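Local coordinates for putative lipoprotein (Bacteroides fragilis, PDB 3QNK) that is of unknown function but, as a SusD-like lipoprotein of the outer membrane, probably binds glycans at the cell surface for uptake, at residues B[254-259]-B[269-274]; B[260-265]-B[339-344]. All coordinates share one frame; numbering follows the deposited sequence.

Contact 1 of 2, residues B[254-259]-B[269-274]; sequences MVCNMV and RGWGGL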
loop_
_atom_site.group_PDB
_atom_site.type_symbol
_atom_site.label_atom_id
_atom_site.label_comp_id
_atom_site.label_asym_id
_atom_site.label_seq_id
_atom_site.Cartn_x
_atom_site.Cartn_y
_atom_site.Cartn_z
HETATM N N MSE B 254 1.307 -15.744 14.214
HETATM C CA MSE B 254 1.806 -16.692 15.209
HETATM C C MSE B 254 3.283 -16.463 15.528
HETATM O O MSE B 254 3.625 -16.357 16.702
HETATM C CB MSE B 254 1.589 -18.124 14.729
HETATM C CG MSE B 254 1.901 -19.155 15.797
HETATM SE SE MSE B 254 2.244 -20.921 15.085
HETATM C CE MSE B 254 2.616 -21.870 16.829
ATOM N N VAL B 255 4.162 -16.416 14.497
ATOM C CA VAL B 255 5.609 -16.251 14.670
ATOM C C VAL B 255 5.895 -14.889 15.318
ATOM O O VAL B 255 6.695 -14.822 16.245
ATOM C CB VAL B 255 6.353 -16.450 13.330
ATOM C CG1 VAL B 255 7.846 -16.159 13.455
ATOM C CG2 VAL B 255 6.137 -17.861 12.805
ATOM N N CYS B 256 5.181 -13.840 14.903
ATOM C CA CYS B 256 5.330 -12.494 15.433
ATOM C C CYS B 256 5.016 -12.395 16.906
ATOM O O CYS B 256 5.542 -11.494 17.542
ATOM C CB CYS B 256 4.457 -11.523 14.655
ATOM S SG CYS B 256 5.124 -11.084 13.038
ATOM N N ASN B 257 4.120 -13.243 17.441
ATOM C CA ASN B 257 3.710 -13.133 18.832
ATOM C C ASN B 257 4.124 -14.345 19.663
ATOM O O ASN B 257 3.763 -14.442 20.847
ATOM C CB ASN B 257 2.214 -12.875 18.903
ATOM C CG ASN B 257 1.859 -11.539 18.272
ATOM O OD1 ASN B 257 2.113 -10.461 18.820
ATOM N ND2 ASN B 257 1.359 -11.579 17.057
HETATM N N MSE B 258 4.964 -15.209 19.075
HETATM C CA MSE B 258 5.478 -16.395 19.728
HETATM C C MSE B 258 6.691 -16.060 20.630
HETATM O O MSE B 258 7.480 -15.171 20.283
HETATM C CB MSE B 258 5.873 -17.403 18.655
HETATM C CG MSE B 258 6.109 -18.819 19.176
HETATM SE SE MSE B 258 6.770 -19.999 17.761
HETATM C CE MSE B 258 5.311 -19.700 16.567
ATOM N N VAL B 259 6.869 -16.817 21.755
ATOM C CA VAL B 259 8.018 -16.653 22.673
ATOM C C VAL B 259 9.292 -16.788 21.848
ATOM O O VAL B 259 9.387 -17.708 21.023
ATOM C CB VAL B 259 7.999 -17.636 23.871
ATOM C CG1 VAL B 259 9.080 -17.285 24.889
ATOM C CG2 VAL B 259 6.630 -17.666 24.548
ATOM N N ARG B 269 12.958 -18.428 16.325
ATOM C CA ARG B 269 12.195 -17.994 15.166
ATOM C C ARG B 269 11.160 -16.916 15.532
ATOM O O ARG B 269 10.915 -16.034 14.712
ATOM C CB ARG B 269 11.508 -19.201 14.495
ATOM C CG ARG B 269 11.133 -18.969 13.034
ATOM C CD ARG B 269 11.833 -19.940 12.128
ATOM N NE ARG B 269 11.805 -19.471 10.743
ATOM C CZ ARG B 269 11.002 -19.942 9.795
ATOM N NH1 ARG B 269 10.147 -20.919 10.063
ATOM N NH2 ARG B 269 11.049 -19.441 8.571
ATOM N N GLY B 270 10.596 -16.976 16.744
ATOM C CA GLY B 270 9.609 -16.006 17.237
ATOM C C GLY B 270 10.133 -14.581 17.399
ATOM O O GLY B 270 11.354 -14.363 17.440
ATOM N N TRP B 271 9.208 -13.590 17.457
ATOM C CA TRP B 271 9.533 -12.170 17.618
ATOM C C TRP B 271 8.970 -11.591 18.926
ATOM O O TRP B 271 9.121 -10.402 19.187
ATOM C CB TRP B 271 9.054 -11.318 16.412
ATOM C CG TRP B 271 9.471 -11.821 15.058
ATOM C CD1 TRP B 271 8.664 -12.377 14.107
ATOM C CD2 TRP B 271 10.798 -11.853 14.523
ATOM N NE1 TRP B 271 9.408 -12.768 13.014
ATOM C CE2 TRP B 271 10.723 -12.458 13.241
ATOM C CE3 TRP B 271 12.058 -11.463 15.016
ATOM C CZ2 TRP B 271 11.857 -12.657 12.436
ATOM C CZ3 TRP B 271 13.180 -11.653 14.213
ATOM C CH2 TRP B 271 13.072 -12.230 12.934
ATOM N N GLY B 272 8.381 -12.418 19.765
ATOM C CA GLY B 272 7.845 -11.979 21.055
ATOM C C GLY B 272 6.477 -11.351 20.938
ATOM O O GLY B 272 5.522 -11.840 21.537
ATOM N N GLY B 273 6.392 -10.289 20.132
ATOM C CA GLY B 273 5.175 -9.556 19.839
ATOM C C GLY B 273 4.540 -8.972 21.061
ATOM O O GLY B 273 5.204 -8.257 21.811
ATOM N N LEU B 274 3.267 -9.304 21.285
ATOM C CA LEU B 274 2.482 -8.800 22.416
ATOM C C LEU B 274 3.139 -9.160 23.740
ATOM O O LEU B 274 3.624 -10.278 23.906
ATOM C CB LEU B 274 1.053 -9.372 22.371
ATOM C CG LEU B 274 0.186 -8.971 21.189
ATOM C CD1 LEU B 274 -0.840 -10.023 20.906
ATOM C CD2 LEU B 274 -0.452 -7.656 21.412
#
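Three N-H groups of the 269-274 loop are received by acceptors of 254-259. Trp271 N donates to Val255 O at 3.0 Å, the donor tilted 25° from the carbonyl plane, and Gly272 N donates to Met258 O at 2.9 Å. The third bond uses a side chain: Leu274 N meets Asn257 OD1 at 3.0 Å, in the carbonyl plane and on a lone pair, with an N-H...O angle of 153°. The amide of Asn257 is fixed from its other end too, because ND2 donates to Met253 O and Gly35 O.

Beside these bonds the Trp271 indole lies along Val255, the two side chains pointing the same way. With CG1 of Val255 anti to its backbone N (chi1 175°), that methyl stands 3.8 Å from Trp271 NE1, an oblique approach; NE1 itself donates weakly to Val249 O. Cys256 comes to the indole edge instead, its CA 3.6 Å from Trp271 CD1 and near the ring plane, while its SG makes an oblique sulfur-aromatic contact. The positive phi values of Gly272 and Gly273 suit residues without side chains.

Farther out, Arg269 donates to Pro373 O and to Met138 O of the second subunit, placing this end of the loop at the subunit interface. The pattern is a glycine-rich loop held against the short helix 253-257 and the residues that follow it, within the SusD family region.

Contact 2 of 2, residues B[260-265]-B[339-344]; sequences TYINDK and VTVDRY
Ile262 touches Val339 and Val341 through its CD1 methyl. The flat groups of the two segments lie off that apolar patch, each resting on a neighbour in its own segment. The Arg343 guanidinium has Val341 CG1 over the centre of one face, 3.6 Å above its plane. The Tyr261 ring carries Thr260 CG2 on one face, offset toward the rim, and has Asn263 OD1 in plane at its edge.

No hydrogen bond joins 260-265 to 339-344, and the segments meet mainly through apolar side-chain contacts. Ile262 CD1 lies 3.8 Å from Val339 CG1 and also 3.8 Å from Val341 CG2, so one methyl bridges two alternate residues of the same backbone run. The side chains of Ile262 and Val339 cross obliquely. Val339 holds CG2 anti to its backbone N and CG1 between the N and the carbonyl carbon (chi1 63°); this turns both methyls toward the loop. Its CG2 is also in van der Waals contact with Asp264 OD1 (3.5 Å) and Lys265 CB (3.8 Å).

Lys265 runs past Val339 in the opposite direction. Its CD passes Val339 CB at 4.1 Å, and the chain, bent at chi3 (-101°), ends with NZ bonded to Lys336 O and Ala338 O, backbone acceptors just before the strand. Past the apolar patch, Asp342 OD1 accepts from Tyr344 N at 2.8 Å, forming an Asx turn. Arg343 is held by a salt bridge to Asp347 and by bonds to Asn360 OD1 and Val324 O.

Strand 339-340 pairs antiparallel with 329-330, Val339 bonding to Ile330. Contact 2 is thus an irregular loop, with an inverse gamma turn centred on Tyr261, laid by its side chains against a two-stranded antiparallel sheet.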
loop_
_atom_site.group_PDB
_atom_site.type_symbol
_atom_site.label_atom_id
_atom_site.label_comp_id
_atom_site.label_asym_id
_atom_site.label_seq_id
_atom_site.Cartn_x
_atom_site.Cartn_y
_atom_site.Cartn_z
ATOM N N THR B 260 10.252 -15.859 22.026
ATOM C CA THR B 260 11.476 -15.911 21.225
ATOM C C THR B 260 12.475 -16.965 21.715
ATOM O O THR B 260 12.825 -17.866 20.955
ATOM C CB THR B 260 12.121 -14.544 21.123
ATOM O OG1 THR B 260 11.139 -13.666 20.595
ATOM C CG2 THR B 260 13.320 -14.544 20.192
ATOM N N TYR B 261 12.896 -16.879 22.975
ATOM C CA TYR B 261 13.946 -17.751 23.505
ATOM C C TYR B 261 13.411 -18.978 24.189
ATOM O O TYR B 261 13.318 -19.084 25.411
ATOM C CB TYR B 261 14.887 -16.939 24.400
ATOM C CG TYR B 261 15.472 -15.794 23.611
ATOM C CD1 TYR B 261 16.476 -16.015 22.671
ATOM C CD2 TYR B 261 14.930 -14.514 23.700
ATOM C CE1 TYR B 261 16.988 -14.977 21.906
ATOM C CE2 TYR B 261 15.426 -13.466 22.930
ATOM C CZ TYR B 261 16.461 -13.699 22.037
ATOM O OH TYR B 261 16.975 -12.672 21.283
ATOM N N ILE B 262 13.131 -19.944 23.328
ATOM C CA ILE B 262 12.578 -21.277 23.560
ATOM C C ILE B 262 13.577 -22.220 22.841
ATOM O O ILE B 262 13.301 -23.393 22.599
ATOM C CB ILE B 262 11.103 -21.142 22.988
ATOM C CG1 ILE B 262 10.069 -20.829 24.056
ATOM C CG2 ILE B 262 10.581 -22.081 21.917
ATOM C CD1 ILE B 262 10.267 -21.481 25.477
ATOM N N ASN B 263 14.799 -21.675 22.586
ATOM C CA ASN B 263 15.912 -22.264 21.843
ATOM C C ASN B 263 16.810 -23.221 22.657
ATOM O O ASN B 263 17.900 -23.555 22.215
ATOM C CB ASN B 263 16.760 -21.161 21.175
ATOM C CG ASN B 263 17.326 -20.075 22.061
ATOM O OD1 ASN B 263 16.839 -19.782 23.157
ATOM N ND2 ASN B 263 18.349 -19.407 21.565
ATOM N N ASP B 264 16.336 -23.696 23.810
ATOM C CA ASP B 264 16.982 -24.747 24.599
ATOM C C ASP B 264 16.517 -26.109 24.024
ATOM O O ASP B 264 17.283 -27.063 24.000
ATOM C CB ASP B 264 16.634 -24.610 26.104
ATOM C CG ASP B 264 15.142 -24.614 26.443
ATOM O OD1 ASP B 264 14.374 -23.828 25.809
ATOM O OD2 ASP B 264 14.747 -25.360 27.380
ATOM N N LYS B 265 15.261 -26.163 23.535
ATOM C CA LYS B 265 14.588 -27.308 22.925
ATOM C C LYS B 265 14.186 -27.015 21.454
ATOM O O LYS B 265 14.256 -27.913 20.606
ATOM C CB LYS B 265 13.333 -27.647 23.758
ATOM C CG LYS B 265 12.653 -28.953 23.377
ATOM C CD LYS B 265 11.628 -29.388 24.406
ATOM C CE LYS B 265 12.143 -30.463 25.326
ATOM N NZ LYS B 265 11.030 -31.211 25.971
ATOM N N VAL B 339 8.088 -27.465 26.212
ATOM C CA VAL B 339 9.223 -26.637 26.601
ATOM C C VAL B 339 8.719 -25.718 27.747
ATOM O O VAL B 339 7.552 -25.304 27.737
ATOM C CB VAL B 339 9.839 -25.868 25.377
ATOM C CG1 VAL B 339 8.858 -24.887 24.737
ATOM C CG2 VAL B 339 11.152 -25.180 25.732
ATOM N N THR B 340 9.570 -25.462 28.759
ATOM C CA THR B 340 9.187 -24.591 29.868
ATOM C C THR B 340 9.812 -23.229 29.630
ATOM O O THR B 340 11.018 -23.132 29.358
ATOM C CB THR B 340 9.556 -25.201 31.226
ATOM O OG1 THR B 340 8.983 -26.511 31.330
ATOM C CG2 THR B 340 9.064 -24.352 32.382
ATOM N N VAL B 341 8.981 -22.182 29.708
ATOM C CA VAL B 341 9.382 -20.791 29.488
ATOM C C VAL B 341 10.146 -20.309 30.707
ATOM O O VAL B 341 9.657 -20.464 31.823
ATOM C CB VAL B 341 8.165 -19.898 29.157
ATOM C CG1 VAL B 341 8.551 -18.423 29.087
ATOM C CG2 VAL B 341 7.498 -20.360 27.863
ATOM N N ASP B 342 11.359 -19.766 30.485
ATOM C CA ASP B 342 12.268 -19.273 31.521
ATOM C C ASP B 342 12.564 -17.793 31.280
ATOM O O ASP B 342 13.213 -17.425 30.292
ATOM C CB ASP B 342 13.573 -20.111 31.527
ATOM C CG ASP B 342 14.635 -19.789 32.574
ATOM O OD1 ASP B 342 14.518 -18.736 33.237
ATOM O OD2 ASP B 342 15.602 -20.588 32.712
ATOM N N ARG B 343 12.102 -16.951 32.211
ATOM C CA ARG B 343 12.294 -15.502 32.128
ATOM C C ARG B 343 13.577 -15.054 32.805
ATOM O O ARG B 343 13.980 -13.899 32.619
ATOM C CB ARG B 343 11.109 -14.756 32.739
ATOM C CG ARG B 343 9.792 -15.074 32.095
ATOM C CD ARG B 343 9.730 -14.791 30.616
ATOM N NE ARG B 343 8.354 -14.966 30.159
ATOM C CZ ARG B 343 7.935 -14.808 28.916
ATOM N NH1 ARG B 343 8.783 -14.451 27.962
ATOM N NH2 ARG B 343 6.657 -14.985 28.618
ATOM N N TYR B 344 14.211 -15.962 33.599
ATOM C CA TYR B 344 15.456 -15.680 34.309
ATOM C C TYR B 344 16.655 -15.842 33.374
ATOM O O TYR B 344 17.453 -14.920 33.256
ATOM C CB TYR B 344 15.614 -16.565 35.569
ATOM C CG TYR B 344 16.948 -16.378 36.261
ATOM C CD1 TYR B 344 17.411 -15.109 36.596
ATOM C CD2 TYR B 344 17.751 -17.468 36.578
ATOM C CE1 TYR B 344 18.647 -14.925 37.201
ATOM C CE2 TYR B 344 18.998 -17.296 37.182
ATOM C CZ TYR B 344 19.439 -16.021 37.499
ATOM O OH TYR B 344 20.641 -15.817 38.140
#

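From the N terminus, helix 253-257 leads into residues 258-259, and the chain continues directly into 260-265. Contact 1 closes a short loop when 269-274 returns to the helix end, with nine residues between its segments. Contact 2 closes a much longer one, from 260-265 to strand 339-340, across 73 intervening residues. Because 260-265 lies inside the first loop and 339-344 beyond it, the two closures cross. Their centres are 13 Å apart, and they touch where Gly270 O and Thr260 OG1 approach to 3.2 Å, a probable weak hydrogen bond. Together they tie helix 253-257 and its following loop to the 329-330/339-340 hairpin.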